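Local coordinates for protein dual function macrocyclase-peptidase POPB (Galerina marginata, PDB 5N4B) that cleaves toxin precursor peptides on the C-terminal side of proline and joins the ends of the trimmed peptide into a macrocycle during amanitin biosynthesis, at residues Y169-V174 / S195-W200; G214-R219 / A235-H240. The protein carries 1 engineered substitution. All coordinates share one frame; numbering follows the deposited sequence.

Interaction 1 of 2, residues Y169-V174 / S195-W200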
# COMPACT_ATOMS: atom_id res chain seq x y z
N TYR A 169 6.16 9.95 -13.66
CA TYR A 169 6.43 10.88 -12.58
C TYR A 169 5.18 11.74 -12.36
O TYR A 169 4.28 11.80 -13.18
CB TYR A 169 7.62 11.82 -12.91
CG TYR A 169 8.89 11.02 -13.20
CD1 TYR A 169 9.76 10.65 -12.19
CD2 TYR A 169 9.16 10.60 -14.47
CE1 TYR A 169 10.88 9.87 -12.45
CE2 TYR A 169 10.32 9.85 -14.75
CZ TYR A 169 11.14 9.48 -13.72
OH TYR A 169 12.26 8.70 -14.02
N SER A 170 5.15 12.42 -11.24
CA SER A 170 4.11 13.38 -10.94
C SER A 170 4.64 14.80 -11.01
O SER A 170 5.85 15.05 -10.99
CB SER A 170 3.52 13.16 -9.54
OG SER A 170 3.01 11.84 -9.43
N THR A 171 3.73 15.76 -11.09
CA THR A 171 4.03 17.19 -11.13
C THR A 171 3.29 17.85 -9.98
O THR A 171 2.09 17.61 -9.77
CB THR A 171 3.61 17.81 -12.47
OG1 THR A 171 4.27 17.08 -13.52
CG2 THR A 171 3.93 19.26 -12.52
N ILE A 172 4.00 18.66 -9.22
CA ILE A 172 3.42 19.35 -8.07
C ILE A 172 3.05 20.75 -8.51
O ILE A 172 3.88 21.49 -9.09
CB ILE A 172 4.36 19.40 -6.86
CG1 ILE A 172 4.78 17.99 -6.45
CG2 ILE A 172 3.64 20.11 -5.73
CD1 ILE A 172 5.92 18.02 -5.40
N TYR A 173 1.81 21.12 -8.22
CA TYR A 173 1.25 22.45 -8.42
C TYR A 173 0.91 23.04 -7.07
O TYR A 173 0.85 22.34 -6.05
CB TYR A 173 -0.02 22.40 -9.33
CG TYR A 173 0.28 21.86 -10.69
CD1 TYR A 173 0.80 22.68 -11.67
CD2 TYR A 173 0.11 20.53 -10.98
CE1 TYR A 173 1.09 22.18 -12.90
CE2 TYR A 173 0.41 20.02 -12.23
CZ TYR A 173 0.90 20.87 -13.19
OH TYR A 173 1.24 20.35 -14.43
N VAL A 174 0.73 24.37 -7.04
CA VAL A 174 0.43 25.09 -5.83
C VAL A 174 -0.69 26.08 -6.11
O VAL A 174 -0.65 26.82 -7.12
CB VAL A 174 1.65 25.85 -5.27
CG1 VAL A 174 1.32 26.54 -3.91
CG2 VAL A 174 2.86 24.93 -5.16
N SER A 195 1.77 29.82 -11.22
CA SER A 195 2.43 29.24 -12.38
C SER A 195 3.45 28.18 -12.00
O SER A 195 3.97 27.49 -12.89
CB SER A 195 3.11 30.32 -13.22
OG SER A 195 4.05 30.94 -12.40
N ASP A 196 3.73 28.01 -10.70
CA ASP A 196 4.69 27.01 -10.23
C ASP A 196 4.36 25.65 -10.83
O ASP A 196 3.22 25.21 -10.77
CB ASP A 196 4.58 26.86 -8.72
CG ASP A 196 4.89 28.14 -7.95
OD1 ASP A 196 4.51 29.24 -8.40
OD2 ASP A 196 5.49 28.04 -6.84
N GLU A 197 5.36 24.96 -11.36
CA GLU A 197 5.18 23.61 -11.90
C GLU A 197 6.42 22.80 -11.55
O GLU A 197 7.48 22.99 -12.13
CB GLU A 197 4.94 23.66 -13.40
CG GLU A 197 4.72 22.28 -13.99
CD GLU A 197 4.24 22.33 -15.43
OE1 GLU A 197 4.99 22.89 -16.27
OE2 GLU A 197 3.09 21.89 -15.70
N VAL A 198 6.29 21.91 -10.59
CA VAL A 198 7.43 21.20 -10.03
C VAL A 198 7.40 19.76 -10.58
O VAL A 198 6.67 18.90 -10.07
CB VAL A 198 7.39 21.26 -8.50
CG1 VAL A 198 8.51 20.48 -7.90
CG2 VAL A 198 7.43 22.71 -8.04
N LYS A 199 8.15 19.51 -11.63
CA LYS A 199 8.12 18.25 -12.37
C LYS A 199 9.08 17.23 -11.76
O LYS A 199 9.97 17.54 -10.94
CB LYS A 199 8.50 18.51 -13.82
CG LYS A 199 7.41 19.32 -14.55
CD LYS A 199 7.77 19.60 -16.01
CE LYS A 199 7.87 18.31 -16.84
NZ LYS A 199 6.60 17.56 -17.06
N TRP A 200 8.89 15.98 -12.17
CA TRP A 200 9.81 14.88 -11.93
C TRP A 200 9.77 14.36 -10.51
O TRP A 200 10.69 13.73 -10.03
CB TRP A 200 11.26 15.23 -12.37
CG TRP A 200 11.28 15.76 -13.77
CD1 TRP A 200 11.51 17.05 -14.16
CD2 TRP A 200 11.02 15.03 -14.96
NE1 TRP A 200 11.40 17.16 -15.51
CE2 TRP A 200 11.08 15.94 -16.03
CE3 TRP A 200 10.73 13.69 -15.22
CZ2 TRP A 200 10.91 15.54 -17.36
CZ3 TRP A 200 10.52 13.31 -16.53
CH2 TRP A 200 10.63 14.24 -17.59
O HOH W 1 6.74 15.44 -14.16
O HOH W 2 3.99 18.23 -16.18
O HOH W 3 1.01 25.66 -9.57
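Thr171 OG1 is gripped by two waters: one, 3.0 Å away, is in turn the acceptor for the backbone N of Trp200, and the other, at 2.9 Å, accepts a hydrogen bond from Lys199 NZ. A small hydroxyl suits this partly exposed position, where water carries the link between the two strands. Further along, Tyr173 OH donates to Glu197 OE2 over 2.7 Å, and OE2 receives it on the lone pair facing away from the other carboxylate oxygen; the two side chains run alongside each other with ring and carboxylate planes 60° apart. Glu197 CG, anti to its own N (chi1 -179°), packs against Thr171 CG2. Between these polar groups the antiparallel pair Ile172 and Val198 exchanges two backbone bonds, and their branched CB atoms meet at 3.9 Å. At the far end the edge of Trp200 meets the face of Tyr169 in an offset edge-to-face pair, CE3 lying 3.5 Å from CD2 of Tyr169, planes at 68°. The contact joins strand 170-176 to 198-201, the outermost strand of a four-stranded antiparallel propeller blade. Strand 157-164 flanks 170-176 within the blade, and strand 214-219 of the following blade covers Ile172 and Val198 through Phe215 and Tyr217.

Interaction 2 of 2, residues G214-R219 / A235-H240; sequences GFLYQR and AMMCYH
With chi1 at 53°, Phe215 holds its ring between its own backbone N and carbonyl carbon, while His240 sends CG anti to its N (chi1 177°); the two side chains thus run side by side on one face of the sheet. His240 CB sits over the Phe215 ring in a CH-pi contact, 4.3 Å from the centroid, and the imidazole is inclined to the phenyl ring by 48°, an oblique pairing. Tyr217 takes the same first torsion as Phe215, and its ring lies against Cys238, whose CB is 3.6 Å from Tyr217 CZ. The thiol sulfur approaches that ring obliquely and also touches Arg219 CG at 3.7 Å; a small cysteine fits between these two larger neighbours. Arg219 then runs alongside Met236, with the methionine methyl CE near NE.

On the face bearing Leu216 and Gln218, Met237 bends back so that its SD lies 4.0 Å from Leu216 CB, and Leu216 CG meets the edge of the Tyr239 ring at CD1. Ala235 is small enough for its CB to approach Gln218 OE1. Gly214 passes close beside the Tyr239 hydroxyl, and a residue without a side chain suits so tight a place.

Six backbone hydrogen bonds join Phe215 with His240, Tyr217 with Cys238 and Arg219 with Met236, the straightest being His240 N to Phe215 O. The buried polar ends are satisfied by neighbours: Asp249 takes both Tyr217 OH and His240 ND1, while Gln218 OE1 accepts from Tyr263 N. Asp196 bonds to His240 NE2, so both imidazole nitrogens face carboxylates. That setting fixes the rotation of the buried ring and would probably favour its doubly protonated, positively charged form.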
# COMPACT_ATOMS: atom_id res chain seq x y z
N GLY A 214 7.94 27.37 1.35
CA GLY A 214 8.25 26.39 0.32
C GLY A 214 8.18 25.00 0.91
O GLY A 214 7.89 24.82 2.10
N PHE A 215 8.52 24.03 0.08
CA PHE A 215 8.46 22.65 0.48
C PHE A 215 9.56 21.82 -0.14
O PHE A 215 10.08 22.10 -1.21
CB PHE A 215 7.09 22.02 0.15
CG PHE A 215 6.67 22.17 -1.28
CD1 PHE A 215 7.14 21.29 -2.25
CD2 PHE A 215 5.80 23.17 -1.66
CE1 PHE A 215 6.75 21.44 -3.59
CE2 PHE A 215 5.43 23.31 -2.99
CZ PHE A 215 5.93 22.45 -3.94
N LEU A 216 9.91 20.79 0.59
CA LEU A 216 10.86 19.79 0.12
C LEU A 216 10.12 18.67 -0.59
O LEU A 216 9.01 18.28 -0.18
CB LEU A 216 11.69 19.20 1.26
CG LEU A 216 12.61 20.24 1.92
CD1 LEU A 216 12.03 20.74 3.19
CD2 LEU A 216 13.95 19.75 2.09
N TYR A 217 10.76 18.12 -1.61
CA TYR A 217 10.22 17.05 -2.45
C TYR A 217 11.39 16.35 -3.14
O TYR A 217 12.42 16.96 -3.44
CB TYR A 217 9.25 17.63 -3.48
CG TYR A 217 9.93 18.44 -4.55
CD1 TYR A 217 10.37 19.75 -4.32
CD2 TYR A 217 10.24 17.86 -5.75
CE1 TYR A 217 11.05 20.45 -5.29
CE2 TYR A 217 10.94 18.55 -6.72
CZ TYR A 217 11.36 19.83 -6.48
OH TYR A 217 12.09 20.52 -7.46
N GLN A 218 11.21 15.06 -3.40
CA GLN A 218 12.21 14.27 -4.12
C GLN A 218 11.91 14.31 -5.61
O GLN A 218 10.77 14.08 -6.04
CB GLN A 218 12.24 12.84 -3.64
CG GLN A 218 13.28 12.01 -4.42
CD GLN A 218 13.50 10.70 -3.75
OE1 GLN A 218 14.54 10.48 -3.14
NE2 GLN A 218 12.50 9.83 -3.77
N ARG A 219 12.92 14.57 -6.40
CA ARG A 219 12.74 14.48 -7.83
C ARG A 219 13.90 13.76 -8.51
O ARG A 219 14.94 13.47 -7.91
CB ARG A 219 12.54 15.81 -8.49
CG ARG A 219 13.74 16.68 -8.21
CD ARG A 219 13.91 17.71 -9.26
NE ARG A 219 14.19 17.17 -10.59
CZ ARG A 219 14.41 17.94 -11.64
NH1 ARG A 219 14.37 19.26 -11.50
NH2 ARG A 219 14.66 17.37 -12.80
N ALA A 235 18.24 10.27 -7.64
CA ALA A 235 17.27 11.10 -6.92
C ALA A 235 17.94 12.27 -6.23
O ALA A 235 19.10 12.21 -5.78
CB ALA A 235 16.55 10.28 -5.85
N MET A 236 17.19 13.34 -6.13
CA MET A 236 17.61 14.57 -5.49
C MET A 236 16.52 15.00 -4.52
O MET A 236 15.34 15.09 -4.91
CB MET A 236 17.78 15.72 -6.52
CG MET A 236 18.84 15.46 -7.55
SD MET A 236 18.64 16.48 -9.02
CE MET A 236 17.49 15.44 -9.92
N MET A 237 16.88 15.31 -3.29
CA MET A 237 15.96 16.00 -2.40
C MET A 237 16.11 17.50 -2.65
O MET A 237 17.21 18.05 -2.55
CB MET A 237 16.23 15.64 -0.94
CG MET A 237 15.31 16.32 0.05
SD MET A 237 13.56 15.99 -0.16
CE MET A 237 13.55 14.23 0.12
N CYS A 238 15.02 18.15 -2.98
CA CYS A 238 15.01 19.51 -3.43
C CYS A 238 14.04 20.34 -2.61
O CYS A 238 13.18 19.79 -1.89
CB CYS A 238 14.58 19.60 -4.90
SG CYS A 238 15.77 18.86 -6.03
N TYR A 239 14.21 21.65 -2.72
CA TYR A 239 13.35 22.63 -2.08
C TYR A 239 12.80 23.59 -3.11
O TYR A 239 13.56 24.16 -3.90
CB TYR A 239 14.11 23.39 -0.99
CG TYR A 239 13.36 24.48 -0.34
CD1 TYR A 239 12.40 24.26 0.65
CD2 TYR A 239 13.62 25.78 -0.76
CE1 TYR A 239 11.73 25.40 1.21
CE2 TYR A 239 12.97 26.84 -0.24
CZ TYR A 239 12.06 26.66 0.72
OH TYR A 239 11.47 27.85 1.16
N HIS A 240 11.47 23.74 -3.13
CA HIS A 240 10.76 24.66 -4.00
C HIS A 240 10.19 25.82 -3.20
O HIS A 240 9.43 25.59 -2.25
CB HIS A 240 9.62 23.94 -4.71
CG HIS A 240 8.83 24.86 -5.56
ND1 HIS A 240 9.37 25.45 -6.68
CD2 HIS A 240 7.61 25.42 -5.40
CE1 HIS A 240 8.49 26.27 -7.22
NE2 HIS A 240 7.41 26.27 -6.47

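How the interactions relate
Both contacts belong to the N-terminal beta-propeller domain and follow in series along the chain, their centres about 11 Å apart. Interaction 1 joins the last two strands of one four-stranded blade; interaction 2 joins the middle two strands of the next, 214-219 and 236-241. The blades meet face to face: Val198 packs against Tyr217 and His240, Trp200 O lies against Arg219 CB, and the bond between Asp196 and His240 crosses from one blade to the other. Thus apolar packing and a polar link tie successive blades together. The Ser170 side chain lies about 4 Å from that of catalytic His699, bringing this part of the propeller up to the active site.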